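Local coordinates for protein possible galactose mutarotase (Streptomyces platensis subsp. rosaceus, PDB 4RNL) that probably interconverts the alpha and beta anomers of galactose or a related aldose, at residues A[24-28]-A[127-133]; A[50-56]-A[262-268]; A[58-62]-A[184-190]. One frame throughout, in Å; residues are numbered along the deposited sequence.

Contact 1: residues A[24-28]-A[127-133]; sequences RWTLE and REVDGGV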
ATOM      1  N   ARG A  24       5.685  14.824 -10.740  1.00 13.53           N
ATOM      2  CA  ARG A  24       5.103  14.809  -9.394  1.00 11.18           C
ATOM      3  C   ARG A  24       3.793  15.592  -9.388  1.00 13.71           C
ATOM      4  O   ARG A  24       3.755  16.754  -9.790  1.00 15.51           O
ATOM      5  CB  ARG A  24       6.070  15.381  -8.348  1.00 14.15           C
ATOM      6  CG  ARG A  24       5.495  15.352  -6.925  1.00 12.21           C
ATOM      7  CD  ARG A  24       6.548  15.593  -5.859  1.00 16.24           C
ATOM      8  NE  ARG A  24       7.105  16.945  -5.918  1.00 18.99           N
ATOM      9  CZ  ARG A  24       7.925  17.458  -5.005  1.00 23.66           C
ATOM     10  NH1 ARG A  24       8.292  16.727  -3.962  1.00 18.14           N
ATOM     11  NH2 ARG A  24       8.383  18.701  -5.134  1.00 25.32           N
ATOM     12  N   TRP A  25       2.718  14.951  -8.948  1.00 12.70           N
ATOM     13  CA  TRP A  25       1.416  15.607  -8.872  1.00 12.16           C
ATOM     14  C   TRP A  25       1.142  16.000  -7.434  1.00 15.45           C
ATOM     15  O   TRP A  25       1.328  15.193  -6.516  1.00 16.61           O
ATOM     16  CB  TRP A  25       0.329  14.656  -9.372  1.00 11.44           C
ATOM     17  CG  TRP A  25       0.375  14.450 -10.863  1.00 13.92           C
ATOM     18  CD1 TRP A  25       1.262  13.675 -11.564  1.00 13.01           C
ATOM     19  CD2 TRP A  25      -0.505  15.033 -11.834  1.00 12.90           C
ATOM     20  NE1 TRP A  25       0.977  13.739 -12.915  1.00 14.59           N
ATOM     21  CE2 TRP A  25      -0.095  14.568 -13.103  1.00 13.05           C
ATOM     22  CE3 TRP A  25      -1.592  15.909 -11.752  1.00 12.98           C
ATOM     23  CZ2 TRP A  25      -0.741  14.953 -14.283  1.00 15.82           C
ATOM     24  CZ3 TRP A  25      -2.235  16.282 -12.922  1.00 14.71           C
ATOM     25  CH2 TRP A  25      -1.806  15.805 -14.171  1.00 21.59           C
ATOM     26  N   THR A  26       0.712  17.242  -7.233  1.00 11.80           N
ATOM     27  CA  THR A  26       0.434  17.738  -5.889  1.00 12.36           C
ATOM     28  C   THR A  26      -1.055  17.965  -5.722  1.00 16.32           C
ATOM     29  O   THR A  26      -1.676  18.681  -6.511  1.00 17.65           O
ATOM     30  CB  THR A  26       1.169  19.053  -5.599  1.00 17.10           C
ATOM     31  OG1 THR A  26       2.580  18.835  -5.666  1.00 15.02           O
ATOM     32  CG2 THR A  26       0.826  19.554  -4.203  1.00 18.13           C
ATOM     33  N   LEU A  27      -1.627  17.323  -4.706  1.00 12.24           N
ATOM     34  CA  LEU A  27      -3.033  17.502  -4.361  1.00 12.86           C
ATOM     35  C   LEU A  27      -3.063  18.281  -3.056  1.00 16.65           C
ATOM     36  O   LEU A  27      -2.456  17.861  -2.067  1.00 13.78           O
ATOM     37  CB  LEU A  27      -3.713  16.137  -4.168  1.00 16.40           C
ATOM     38  CG  LEU A  27      -4.126  15.311  -5.393  1.00 22.29           C
ATOM     39  CD1 LEU A  27      -3.018  15.163  -6.420  1.00 21.10           C
ATOM     40  CD2 LEU A  27      -4.603  13.936  -4.971  1.00 16.02           C
ATOM     41  N   GLU A  28      -3.749  19.421  -3.048  1.00 17.45           N
ATOM     42  CA  GLU A  28      -3.743  20.304  -1.885  1.00 13.40           C
ATOM     43  C   GLU A  28      -5.163  20.717  -1.510  1.00 19.19           C
ATOM     44  O   GLU A  28      -5.870  21.296  -2.334  1.00 16.96           O
ATOM     45  CB  GLU A  28      -2.916  21.559  -2.191  1.00 17.38           C
ATOM     46  CG  GLU A  28      -3.104  22.689  -1.196  1.00 22.93           C
ATOM     47  CD  GLU A  28      -2.390  22.434   0.111  1.00 28.72           C
ATOM     48  OE1 GLU A  28      -1.148  22.556   0.140  1.00 30.06           O
ATOM     49  OE2 GLU A  28      -3.070  22.115   1.109  1.00 32.79           O
ATOM     50  N   ARG A 127      -3.165  11.647 -15.844  1.00 14.14           N
ATOM     51  CA  ARG A 127      -3.970  12.794 -16.261  1.00 22.79           C
ATOM     52  C   ARG A 127      -4.785  13.346 -15.104  1.00 22.36           C
ATOM     53  O   ARG A 127      -5.156  12.609 -14.182  1.00 18.28           O
ATOM     54  CB  ARG A 127      -4.883  12.442 -17.431  1.00 22.67           C
ATOM     55  CG  ARG A 127      -5.952  11.434 -17.086  1.00 28.55           C
ATOM     56  CD  ARG A 127      -6.882  11.182 -18.268  1.00 40.51           C
ATOM     57  NE  ARG A 127      -7.907  10.190 -17.940  1.00 45.84           N
ATOM     58  CZ  ARG A 127      -9.156  10.488 -17.586  1.00 49.64           C
ATOM     59  NH1 ARG A 127      -9.545  11.756 -17.526  1.00 52.13           N
ATOM     60  NH2 ARG A 127     -10.019   9.518 -17.301  1.00 49.19           N
ATOM     61  N   GLU A 128      -5.067  14.644 -15.159  1.00 15.19           N
ATOM     62  CA  GLU A 128      -5.843  15.279 -14.100  1.00 16.01           C
ATOM     63  C   GLU A 128      -7.300  14.820 -14.152  1.00 15.64           C
ATOM     64  O   GLU A 128      -7.888  14.691 -15.232  1.00 16.35           O
ATOM     65  CB  GLU A 128      -5.763  16.808 -14.218  1.00 16.63           C
ATOM     66  CG  GLU A 128      -6.439  17.565 -13.077  1.00 16.55           C
ATOM     67  CD  GLU A 128      -6.092  19.043 -13.107  1.00 25.47           C
ATOM     68  OE1 GLU A 128      -5.308  19.436 -13.994  1.00 29.98           O
ATOM     69  OE2 GLU A 128      -6.601  19.808 -12.257  1.00 26.89           O
ATOM     70  N   VAL A 129      -7.861  14.543 -12.981  1.00 15.28           N
ATOM     71  CA  VAL A 129      -9.297  14.322 -12.847  1.00 14.65           C
ATOM     72  C   VAL A 129      -9.795  15.250 -11.748  1.00 13.75           C
ATOM     73  O   VAL A 129      -8.997  15.888 -11.062  1.00 14.49           O
ATOM     74  CB  VAL A 129      -9.631  12.851 -12.500  1.00 13.27           C
ATOM     75  CG1 VAL A 129      -9.228  11.917 -13.646  1.00 16.52           C
ATOM     76  CG2 VAL A 129      -8.961  12.438 -11.197  1.00 11.86           C
ATOM     77  N   ASP A 130     -11.107  15.341 -11.583  1.00 15.98           N
ATOM     78  CA  ASP A 130     -11.656  16.169 -10.511  1.00 17.61           C
ATOM     79  C   ASP A 130     -11.114  15.696  -9.162  1.00 14.90           C
ATOM     80  O   ASP A 130     -11.239  14.526  -8.816  1.00 15.36           O
ATOM     81  CB  ASP A 130     -13.187  16.130 -10.549  1.00 18.30           C
ATOM     82  CG  ASP A 130     -13.825  17.078  -9.556  1.00 24.85           C
ATOM     83  OD1 ASP A 130     -13.374  18.241  -9.442  1.00 22.02           O
ATOM     84  OD2 ASP A 130     -14.790  16.661  -8.886  1.00 24.94           O
ATOM     85  N   GLY A 131     -10.471  16.600  -8.419  1.00 13.36           N
ATOM     86  CA  GLY A 131      -9.941  16.262  -7.105  1.00 16.24           C
ATOM     87  C   GLY A 131      -8.636  15.476  -7.061  1.00 13.89           C
ATOM     88  O   GLY A 131      -8.181  15.087  -5.982  1.00 12.11           O
ATOM     89  N   GLY A 132      -8.021  15.231  -8.216  1.00 13.10           N
ATOM     90  CA  GLY A 132      -6.751  14.524  -8.212  1.00 12.91           C
ATOM     91  C   GLY A 132      -6.143  14.092  -9.539  1.00 14.10           C
ATOM     92  O   GLY A 132      -6.217  14.794 -10.552  1.00 11.56           O
ATOM     93  N   VAL A 133      -5.518  12.918  -9.514  1.00 17.91           N
ATOM     94  CA  VAL A 133      -4.799  12.405 -10.670  1.00 14.53           C
ATOM     95  C   VAL A 133      -5.124  10.923 -10.889  1.00 15.32           C
ATOM     96  O   VAL A 133      -5.253  10.141  -9.927  1.00 12.32           O
ATOM     97  CB  VAL A 133      -3.270  12.637 -10.525  1.00 10.71           C
ATOM     98  CG1 VAL A 133      -2.732  11.966  -9.240  1.00 11.61           C
ATOM     99  CG2 VAL A 133      -2.520  12.120 -11.747  1.00 13.21           C
TER

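Contact 2: residues A[50-56]-A[262-268]; sequences APDRDGM and YDPRSGR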
ATOM      1  N   ALA A  50      -0.514  16.546   7.101  1.00 11.81           N
ATOM      2  CA  ALA A  50      -1.780  16.673   7.817  1.00 12.87           C
ATOM      3  C   ALA A  50      -1.543  17.436   9.115  1.00 12.80           C
ATOM      4  O   ALA A  50      -0.454  17.353   9.696  1.00 12.74           O
ATOM      5  CB  ALA A  50      -2.345  15.279   8.127  1.00 11.72           C
ATOM      6  N   PRO A  51      -2.564  18.163   9.594  1.00 15.13           N
ATOM      7  CA  PRO A  51      -2.384  18.951  10.821  1.00 14.37           C
ATOM      8  C   PRO A  51      -2.413  18.115  12.100  1.00 15.83           C
ATOM      9  O   PRO A  51      -3.112  17.091  12.155  1.00 14.24           O
ATOM     10  CB  PRO A  51      -3.576  19.916  10.795  1.00 17.24           C
ATOM     11  CG  PRO A  51      -4.635  19.176  10.044  1.00 17.51           C
ATOM     12  CD  PRO A  51      -3.901  18.353   8.998  1.00 17.42           C
ATOM     13  N   ASP A  52      -1.658  18.549  13.112  1.00 15.95           N
ATOM     14  CA  ASP A  52      -1.740  17.954  14.444  1.00 17.34           C
ATOM     15  C   ASP A  52      -2.875  18.630  15.217  1.00 19.10           C
ATOM     16  O   ASP A  52      -3.586  19.473  14.658  1.00 17.64           O
ATOM     17  CB  ASP A  52      -0.391  18.044  15.193  1.00 15.36           C
ATOM     18  CG  ASP A  52       0.045  19.484  15.507  1.00 23.82           C
ATOM     19  OD1 ASP A  52      -0.771  20.428  15.421  1.00 20.31           O
ATOM     20  OD2 ASP A  52       1.229  19.671  15.878  1.00 21.07           O
ATOM     21  N   ARG A  53      -3.035  18.293  16.496  1.00 16.78           N
ATOM     22  CA  ARG A  53      -4.140  18.853  17.278  1.00 19.33           C
ATOM     23  C   ARG A  53      -4.045  20.371  17.478  1.00 23.20           C
ATOM     24  O   ARG A  53      -5.042  21.013  17.803  1.00 23.68           O
ATOM     25  CB  ARG A  53      -4.299  18.140  18.630  1.00 18.50           C
ATOM     26  CG  ARG A  53      -3.122  18.302  19.575  1.00 21.57           C
ATOM     27  CD  ARG A  53      -3.494  17.896  21.006  1.00 22.14           C
ATOM     28  NE  ARG A  53      -3.828  16.472  21.133  1.00 25.94           N
ATOM     29  CZ  ARG A  53      -2.936  15.516  21.383  1.00 24.20           C
ATOM     30  NH1 ARG A  53      -3.320  14.247  21.493  1.00 19.09           N
ATOM     31  NH2 ARG A  53      -1.656  15.828  21.526  1.00 19.39           N
ATOM     32  N   ASP A  54      -2.858  20.941  17.289  1.00 19.88           N
ATOM     33  CA  ASP A  54      -2.694  22.398  17.371  1.00 21.16           C
ATOM     34  C   ASP A  54      -2.863  23.051  15.997  1.00 23.78           C
ATOM     35  O   ASP A  54      -2.759  24.276  15.856  1.00 23.69           O
ATOM     36  CB  ASP A  54      -1.321  22.769  17.952  1.00 21.28           C
ATOM     37  CG  ASP A  54      -1.126  22.266  19.366  1.00 33.31           C
ATOM     38  OD1 ASP A  54      -2.129  22.160  20.102  1.00 33.55           O
ATOM     39  OD2 ASP A  54       0.032  21.975  19.742  1.00 41.67           O
ATOM     40  N   GLY A  55      -3.124  22.228  14.991  1.00 21.02           N
ATOM     41  CA  GLY A  55      -3.348  22.709  13.642  1.00 21.93           C
ATOM     42  C   GLY A  55      -2.087  22.805  12.805  1.00 24.50           C
ATOM     43  O   GLY A  55      -2.124  23.312  11.689  1.00 21.80           O
HETATM   44  N   MSE A  56      -0.970  22.314  13.332  1.00 20.65           N
HETATM   45  CA  MSE A  56       0.309  22.430  12.627  0.61 20.38           C
HETATM   46  C   MSE A  56       0.537  21.313  11.618  1.00 16.18           C
HETATM   47  O   MSE A  56       0.477  20.129  11.945  1.00 15.81           O
HETATM   48  CB  MSE A  56       1.478  22.477  13.612  0.61 23.56           C
HETATM   49  CG  MSE A  56       2.839  22.641  12.936  0.61 33.45           C
HETATM   50 SE   MSE A  56       3.105  24.376  12.062  0.61107.83          SE
HETATM   51  CE  MSE A  56       4.848  24.055  11.246  0.61 47.02           C
ATOM     52  N   TYR A 262      -3.554   5.916  15.781  1.00  9.11           N
ATOM     53  CA  TYR A 262      -3.535   7.167  16.529  1.00 10.78           C
ATOM     54  C   TYR A 262      -2.196   7.407  17.205  1.00 11.41           C
ATOM     55  O   TYR A 262      -1.629   6.499  17.820  1.00 12.15           O
ATOM     56  CB  TYR A 262      -4.660   7.161  17.576  1.00 15.26           C
ATOM     57  CG  TYR A 262      -4.652   8.356  18.510  1.00 15.55           C
ATOM     58  CD1 TYR A 262      -4.851   9.642  18.024  1.00 15.36           C
ATOM     59  CD2 TYR A 262      -4.475   8.192  19.877  1.00 16.88           C
ATOM     60  CE1 TYR A 262      -4.849  10.742  18.876  1.00 14.26           C
ATOM     61  CE2 TYR A 262      -4.473   9.288  20.740  1.00 20.52           C
ATOM     62  CZ  TYR A 262      -4.661  10.561  20.229  1.00 16.20           C
ATOM     63  OH  TYR A 262      -4.658  11.661  21.081  1.00 19.14           O
ATOM     64  N   ASP A 263      -1.687   8.635  17.093  1.00 10.48           N
ATOM     65  CA  ASP A 263      -0.497   9.043  17.849  1.00 11.64           C
ATOM     66  C   ASP A 263      -0.870   9.981  18.988  1.00 12.28           C
ATOM     67  O   ASP A 263      -1.222  11.138  18.745  1.00 14.87           O
ATOM     68  CB  ASP A 263       0.512   9.764  16.940  1.00 11.74           C
ATOM     69  CG  ASP A 263       1.659  10.386  17.725  1.00 20.68           C
ATOM     70  OD1 ASP A 263       2.105   9.762  18.718  1.00 15.46           O
ATOM     71  OD2 ASP A 263       2.114  11.506  17.367  1.00 16.76           O
ATOM     72  N   PRO A 264      -0.779   9.500  20.237  1.00 15.30           N
ATOM     73  CA  PRO A 264      -1.146  10.351  21.377  1.00 16.19           C
ATOM     74  C   PRO A 264      -0.347  11.647  21.470  1.00 18.64           C
ATOM     75  O   PRO A 264      -0.847  12.628  22.026  1.00 15.70           O
ATOM     76  CB  PRO A 264      -0.820   9.465  22.585  1.00 16.83           C
ATOM     77  CG  PRO A 264      -1.012   8.060  22.066  1.00 19.36           C
ATOM     78  CD  PRO A 264      -0.526   8.102  20.643  1.00 14.30           C
ATOM     79  N   ARG A 265       0.883  11.656  20.962  1.00 16.48           N
ATOM     80  CA  ARG A 265       1.744  12.816  21.157  1.00 19.40           C
ATOM     81  C   ARG A 265       1.269  14.024  20.352  1.00 19.92           C
ATOM     82  O   ARG A 265       1.141  15.127  20.890  1.00 18.96           O
ATOM     83  CB  ARG A 265       3.192  12.510  20.766  1.00 18.52           C
ATOM     84  CG  ARG A 265       3.923  11.515  21.649  1.00 31.98           C
ATOM     85  CD  ARG A 265       5.417  11.743  21.503  1.00 43.44           C
ATOM     86  NE  ARG A 265       6.237  10.768  22.213  1.00 49.26           N
ATOM     87  CZ  ARG A 265       6.829   9.731  21.629  1.00 50.17           C
ATOM     88  NH1 ARG A 265       6.671   9.528  20.327  1.00 43.83           N
ATOM     89  NH2 ARG A 265       7.573   8.896  22.345  1.00 52.03           N
ATOM     90  N   SER A 266       1.039  13.808  19.063  1.00 13.95           N
ATOM     91  CA  SER A 266       0.665  14.876  18.137  1.00 15.42           C
ATOM     92  C   SER A 266      -0.842  15.010  18.074  1.00 15.08           C
ATOM     93  O   SER A 266      -1.378  16.066  17.702  1.00 16.31           O
ATOM     94  CB  SER A 266       1.173  14.557  16.735  1.00 13.39           C
ATOM     95  OG  SER A 266       0.462  13.455  16.179  1.00 14.17           O
ATOM     96  N   GLY A 267      -1.526  13.931  18.432  1.00 13.51           N
ATOM     97  CA  GLY A 267      -2.971  13.883  18.316  1.00 13.34           C
ATOM     98  C   GLY A 267      -3.508  13.524  16.943  1.00 14.09           C
ATOM     99  O   GLY A 267      -4.728  13.503  16.761  1.00 15.17           O
ATOM    100  N   ARG A 268      -2.632  13.232  15.980  1.00 11.02           N
ATOM    101  CA  ARG A 268      -3.092  12.864  14.639  1.00 10.40           C
ATOM    102  C   ARG A 268      -3.726  11.478  14.632  1.00 13.30           C
ATOM    103  O   ARG A 268      -3.221  10.550  15.265  1.00 11.74           O
ATOM    104  CB  ARG A 268      -1.947  12.911  13.617  1.00 10.17           C
ATOM    105  CG  ARG A 268      -1.415  14.325  13.368  1.00 11.15           C
ATOM    106  CD  ARG A 268      -0.605  14.403  12.066  1.00 14.11           C
ATOM    107  NE  ARG A 268       0.054  15.707  11.919  1.00 14.18           N
ATOM    108  CZ  ARG A 268       1.179  16.053  12.538  1.00 19.09           C
ATOM    109  NH1 ARG A 268       1.787  15.192  13.350  1.00 14.47           N
ATOM    110  NH2 ARG A 268       1.698  17.257  12.350  1.00 15.16           N
TER
HETATM  111  O   HOH W   1       3.475  18.733  14.139  1.00 35.59           O

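Contact 3: residues A[58-62]-A[184-190]; sequences GQLAL and YLNLGGD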
ATOM      1  N   GLY A  58       2.366  18.657   9.258  1.00 15.19           N
ATOM      2  CA  GLY A  58       3.584  17.868   9.344  1.00 13.01           C
ATOM      3  C   GLY A  58       3.572  16.732   8.340  1.00 13.77           C
ATOM      4  O   GLY A  58       2.502  16.213   8.003  1.00 12.78           O
ATOM      5  N   GLN A  59       4.752  16.349   7.855  1.00 12.33           N
ATOM      6  CA  GLN A  59       4.865  15.304   6.822  1.00 11.37           C
ATOM      7  C   GLN A  59       4.933  13.951   7.506  1.00 11.54           C
ATOM      8  O   GLN A  59       5.751  13.757   8.412  1.00 11.41           O
ATOM      9  CB  GLN A  59       6.124  15.534   5.978  1.00 11.71           C
ATOM     10  CG  GLN A  59       6.053  14.932   4.566  1.00 11.21           C
ATOM     11  CD  GLN A  59       6.061  13.411   4.581  1.00 10.59           C
ATOM     12  OE1 GLN A  59       5.185  12.768   3.994  1.00 10.56           O
ATOM     13  NE2 GLN A  59       7.052  12.829   5.258  1.00 14.48           N
ATOM     14  N   LEU A  60       4.082  13.018   7.075  1.00 10.39           N
ATOM     15  CA  LEU A  60       3.872  11.775   7.811  1.00 10.23           C
ATOM     16  C   LEU A  60       4.360  10.513   7.101  1.00 16.70           C
ATOM     17  O   LEU A  60       4.554   9.480   7.739  1.00 13.34           O
ATOM     18  CB  LEU A  60       2.376  11.597   8.124  1.00 10.12           C
ATOM     19  CG  LEU A  60       1.625  12.830   8.657  1.00 10.53           C
ATOM     20  CD1 LEU A  60       0.163  12.474   8.924  1.00 10.60           C
ATOM     21  CD2 LEU A  60       2.279  13.355   9.928  1.00 12.98           C
ATOM     22  N   ALA A  61       4.531  10.564   5.784  1.00 12.07           N
ATOM     23  CA  ALA A  61       4.853   9.325   5.057  1.00 10.79           C
ATOM     24  C   ALA A  61       6.359   9.049   5.005  1.00 10.32           C
ATOM     25  O   ALA A  61       7.149   9.973   4.840  1.00 12.69           O
ATOM     26  CB  ALA A  61       4.269   9.372   3.644  1.00 13.43           C
ATOM     27  N   LEU A  62       6.764   7.784   5.152  1.00  9.92           N
ATOM     28  CA  LEU A  62       8.166   7.442   4.929  1.00 10.47           C
ATOM     29  C   LEU A  62       8.445   7.595   3.442  1.00 11.19           C
ATOM     30  O   LEU A  62       7.673   7.128   2.602  1.00 11.64           O
ATOM     31  CB  LEU A  62       8.486   6.007   5.374  1.00 10.82           C
ATOM     32  CG  LEU A  62       8.271   5.657   6.849  1.00 12.24           C
ATOM     33  CD1 LEU A  62       8.943   4.327   7.180  1.00 11.99           C
ATOM     34  CD2 LEU A  62       8.773   6.764   7.775  1.00 11.60           C
ATOM     35  N   TYR A 184       3.898   3.832   4.182  1.00 10.70           N
ATOM     36  CA  TYR A 184       4.145   3.692   5.616  1.00  9.70           C
ATOM     37  C   TYR A 184       3.910   5.061   6.243  1.00 10.51           C
ATOM     38  O   TYR A 184       4.365   6.093   5.704  1.00 11.66           O
ATOM     39  CB  TYR A 184       5.607   3.371   5.939  1.00 12.38           C
ATOM     40  CG  TYR A 184       6.279   2.154   5.337  1.00 11.81           C
ATOM     41  CD1 TYR A 184       6.507   2.058   3.967  1.00 15.55           C
ATOM     42  CD2 TYR A 184       6.778   1.147   6.159  1.00 11.92           C
ATOM     43  CE1 TYR A 184       7.176   0.967   3.430  1.00 13.35           C
ATOM     44  CE2 TYR A 184       7.448   0.061   5.635  1.00 12.02           C
ATOM     45  CZ  TYR A 184       7.647  -0.021   4.274  1.00 11.90           C
ATOM     46  OH  TYR A 184       8.325  -1.099   3.750  1.00 13.39           O
ATOM     47  N   LEU A 185       3.263   5.078   7.402  1.00 10.63           N
ATOM     48  CA  LEU A 185       2.961   6.331   8.078  1.00  9.53           C
ATOM     49  C   LEU A 185       3.562   6.389   9.478  1.00 10.27           C
ATOM     50  O   LEU A 185       3.609   5.394  10.206  1.00  8.95           O
ATOM     51  CB  LEU A 185       1.443   6.542   8.161  1.00 11.28           C
ATOM     52  CG  LEU A 185       0.737   6.776   6.826  1.00 16.42           C
ATOM     53  CD1 LEU A 185      -0.762   6.647   7.001  1.00 19.83           C
ATOM     54  CD2 LEU A 185       1.121   8.145   6.260  1.00 15.21           C
ATOM     55  N   ASN A 186       4.052   7.567   9.840  1.00  9.92           N
ATOM     56  CA  ASN A 186       4.317   7.893  11.236  1.00  9.74           C
ATOM     57  C   ASN A 186       3.504   9.151  11.522  1.00 14.10           C
ATOM     58  O   ASN A 186       3.826  10.232  11.017  1.00 11.90           O
ATOM     59  CB  ASN A 186       5.818   8.140  11.472  1.00  9.67           C
ATOM     60  CG  ASN A 186       6.162   8.321  12.948  1.00 11.81           C
ATOM     61  OD1 ASN A 186       5.432   8.984  13.692  1.00 10.25           O
ATOM     62  ND2 ASN A 186       7.281   7.744  13.375  1.00 13.41           N
ATOM     63  N   LEU A 187       2.442   9.010  12.313  1.00 13.47           N
ATOM     64  CA  LEU A 187       1.497  10.111  12.535  1.00 11.12           C
ATOM     65  C   LEU A 187       2.107  11.239  13.367  1.00 10.92           C
ATOM     66  O   LEU A 187       1.534  12.325  13.470  1.00 12.35           O
ATOM     67  CB  LEU A 187       0.196   9.596  13.175  1.00  8.69           C
ATOM     68  CG  LEU A 187      -0.559   8.554  12.347  1.00  8.33           C
ATOM     69  CD1 LEU A 187      -1.855   8.110  13.022  1.00 15.74           C
ATOM     70  CD2 LEU A 187      -0.847   9.117  10.944  1.00 16.05           C
ATOM     71  N   GLY A 188       3.280  10.986  13.949  1.00 11.87           N
ATOM     72  CA  GLY A 188       4.013  12.011  14.681  1.00 12.77           C
ATOM     73  C   GLY A 188       5.026  12.715  13.794  1.00 16.65           C
ATOM     74  O   GLY A 188       5.727  13.635  14.232  1.00 14.91           O
ATOM     75  N   GLY A 189       5.096  12.287  12.537  1.00 12.36           N
ATOM     76  CA  GLY A 189       6.071  12.813  11.586  1.00 12.99           C
ATOM     77  C   GLY A 189       7.114  11.767  11.228  1.00 13.17           C
ATOM     78  O   GLY A 189       7.557  11.017  12.103  1.00 12.42           O
ATOM     79  N   ASP A 190       7.528  11.714   9.961  1.00  9.62           N
ATOM     80  CA  ASP A 190       8.426  10.642   9.511  1.00 13.14           C
ATOM     81  C   ASP A 190       9.791  10.708  10.180  1.00 17.35           C
ATOM     82  O   ASP A 190      10.510   9.714  10.229  1.00 18.25           O
ATOM     83  CB  ASP A 190       8.595  10.647   7.984  1.00 12.34           C
ATOM     84  CG  ASP A 190       9.388  11.829   7.491  1.00 12.07           C
ATOM     85  OD1 ASP A 190       8.915  12.976   7.673  1.00 15.68           O
ATOM     86  OD2 ASP A 190      10.489  11.629   6.917  1.00 12.67           O
TER
HETATM   87  O   HOH W   2       5.375   5.494   2.447  1.00 11.21           O

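Contact 1: residues A[24-28]-A[127-133]
Trp-25 carries CG on the far side of CB from its own carbonyl carbon and next to its backbone N (chi1 -72°), which swings the indole off strand 21-28 and under Val-133; the CG2 branch of Val-133, anti to the valine N, is the one over the ring. The methyl stands over one indole face, Val-133 CG2 lying 3.6 Å from the centroid of the five-membered ring and 15° off its normal, a well-centred CH-pi contact. Its closest ring atom is Trp-25 CD2, 3.5 Å from Val-133 CG2, on the bond shared by the two rings. The other branch, CG1, lies beside Trp-25 CB and, more loosely, 4.3 Å from Leu-27 CD1. The benzene end of the indole reaches on to the neighbouring edge strand, where Trp-25 CH2 lies 3.6 Å from Glu-128 N. Of the Glu-128 side chain, CB is what touches, 3.8 Å from Trp-25 CZ3; the extended chain carries the carboxylate away from the indole, the two planes 73° apart. Leu-27 packs against the backbone of the turn instead, with its CG 3.9 Å from Gly-132 CA and its CD2 beside Gly-131 O. A CB on Gly-132 would come within 3.4 Å of Leu-27 CD2, so the missing side chain leaves room for the leucine. The type II turn is closed by its own pair of backbone hydrogen bonds, between Val-129 and Gly-132; the contact across the segments is apolar. Val-8 and Ala-126 also touch the indole, and Leu-158 touches Leu-27. Apolar residues of every second position thus pack one sheet face on a tight beta hairpin of another sheet, the layered beta-sandwich packing of the galactose mutarotase fold.

Contact 2: residues A[50-56]-A[262-268]
Pro-264 O is gripped by both outer nitrogens of Arg-53: NH1 donates over 3.0 Å in the guanidinium plane, and NH2 adds a weak bond of 3.3 Å. NH2 also makes a weak bond to Arg-265 O. A bend at chi3 (64°) lays the guanidinium across Gly-267, whose CA sits 3.2 Å from Arg-53 NH1, over one face; a side chain there would run into Arg-53 NE, which itself donates to Arg-343 O. Arg-53 N meanwhile bonds almost straight (168°) to Ser-266 O at 3.0 Å. Arg-268 returns the grip: its extended chain brings NE 2.8 Å from Ala-50 O, approaching above the carbonyl plane, while NH2 bonds weakly to Met-56 O. Asp-52 CB lies over the centre of one face of that guanidinium, 3.7 Å from Arg-268 CZ. The aspartate's OD2 is reached through a water donating to it and accepting from Arg-268 NH2, whereas OD1 takes Met-56 N at 2.8 Å and steadies the turn. Each arginine thus fixes the backbone of the opposite loop, joining a hairpin with a type I turn and G1 bulge to an Asx-turn loop headed by Asp-263, at the connections between strands of two sheets.

Contact 3: residues A[58-62]-A[184-190]
Leu-62 and Tyr-184 lie slantwise to each other, with Leu-62 CG 3.6 Å from Tyr-184 CB and Leu-62 CD1 reaching the near end of the ring obliquely. The tyrosine then leads away, its OH bonded to Ser-76 O. The other leucine branch slides past Asp-190 in the opposite direction, Leu-62 CD2 lying 3.9 Å from Asp-190 CB. On the other side of the bridge Leu-60 points into an apolar cluster, its CD1 4.0 Å from Leu-187 CD2 and its CB beside Leu-185 CD2; Phe-340 touches all three leucines. Gln-59 doubles back at chi2 (-69°), which sets its amide alongside the Ala-61 backbone: OE1 accepts from Ala-61 N at 2.9 Å, and NE2 donates to Ala-61 O at 2.9 Å. NE2 also makes a weak bond of 3.1 Å to Asp-190 OD1, the amide and carboxylate planes 62° apart. That carboxylate has firmer partners in the hydroxyls of Ser-295 and Tyr-299. With an alanine in place of Gln-59, Ala-61 N and O would probably lose these mates, and Asp-190 OD1 its weak bond from NE2. The backbones hold the rest: Asn-186 N donates to Leu-60 O at 2.9 Å and 177°, Leu-62 N to Tyr-184 O, and Asp-190 N to Gln-59 O at 3.1 Å. A water continues the line between Leu-62 O and Tyr-184 N. Asn-186 OD1 accepts from Gly-188 N while its ND2 bonds Ala-303 O. Ala-61 and Leu-185 form a non-hydrogen-bonded antiparallel pair, a single beta bridge that leads into this Asx turn and a type I turn.

How the contacts relate
Contact 3 is the buried one; contacts 1 and 2 lie further from the chain's centre and are partly exposed. Strands 21-28, 45-51 and 57-59 of one five-stranded sheet supply a segment to each, so all three tie this sheet to later parts of the chain. Contact 1 does so with apolar side chains between sheet faces, contact 2 with arginines on loop carbonyls, contact 3 with a backbone bridge flanked by leucines. Contacts 2 and 3 adjoin: Leu-187 O probably accepts from both Arg-268 NH1, at 2.9 Å, and Ser-266 OG, at 3.1 Å. Contact 1 stands apart, its nearest atoms about 9 Å from either.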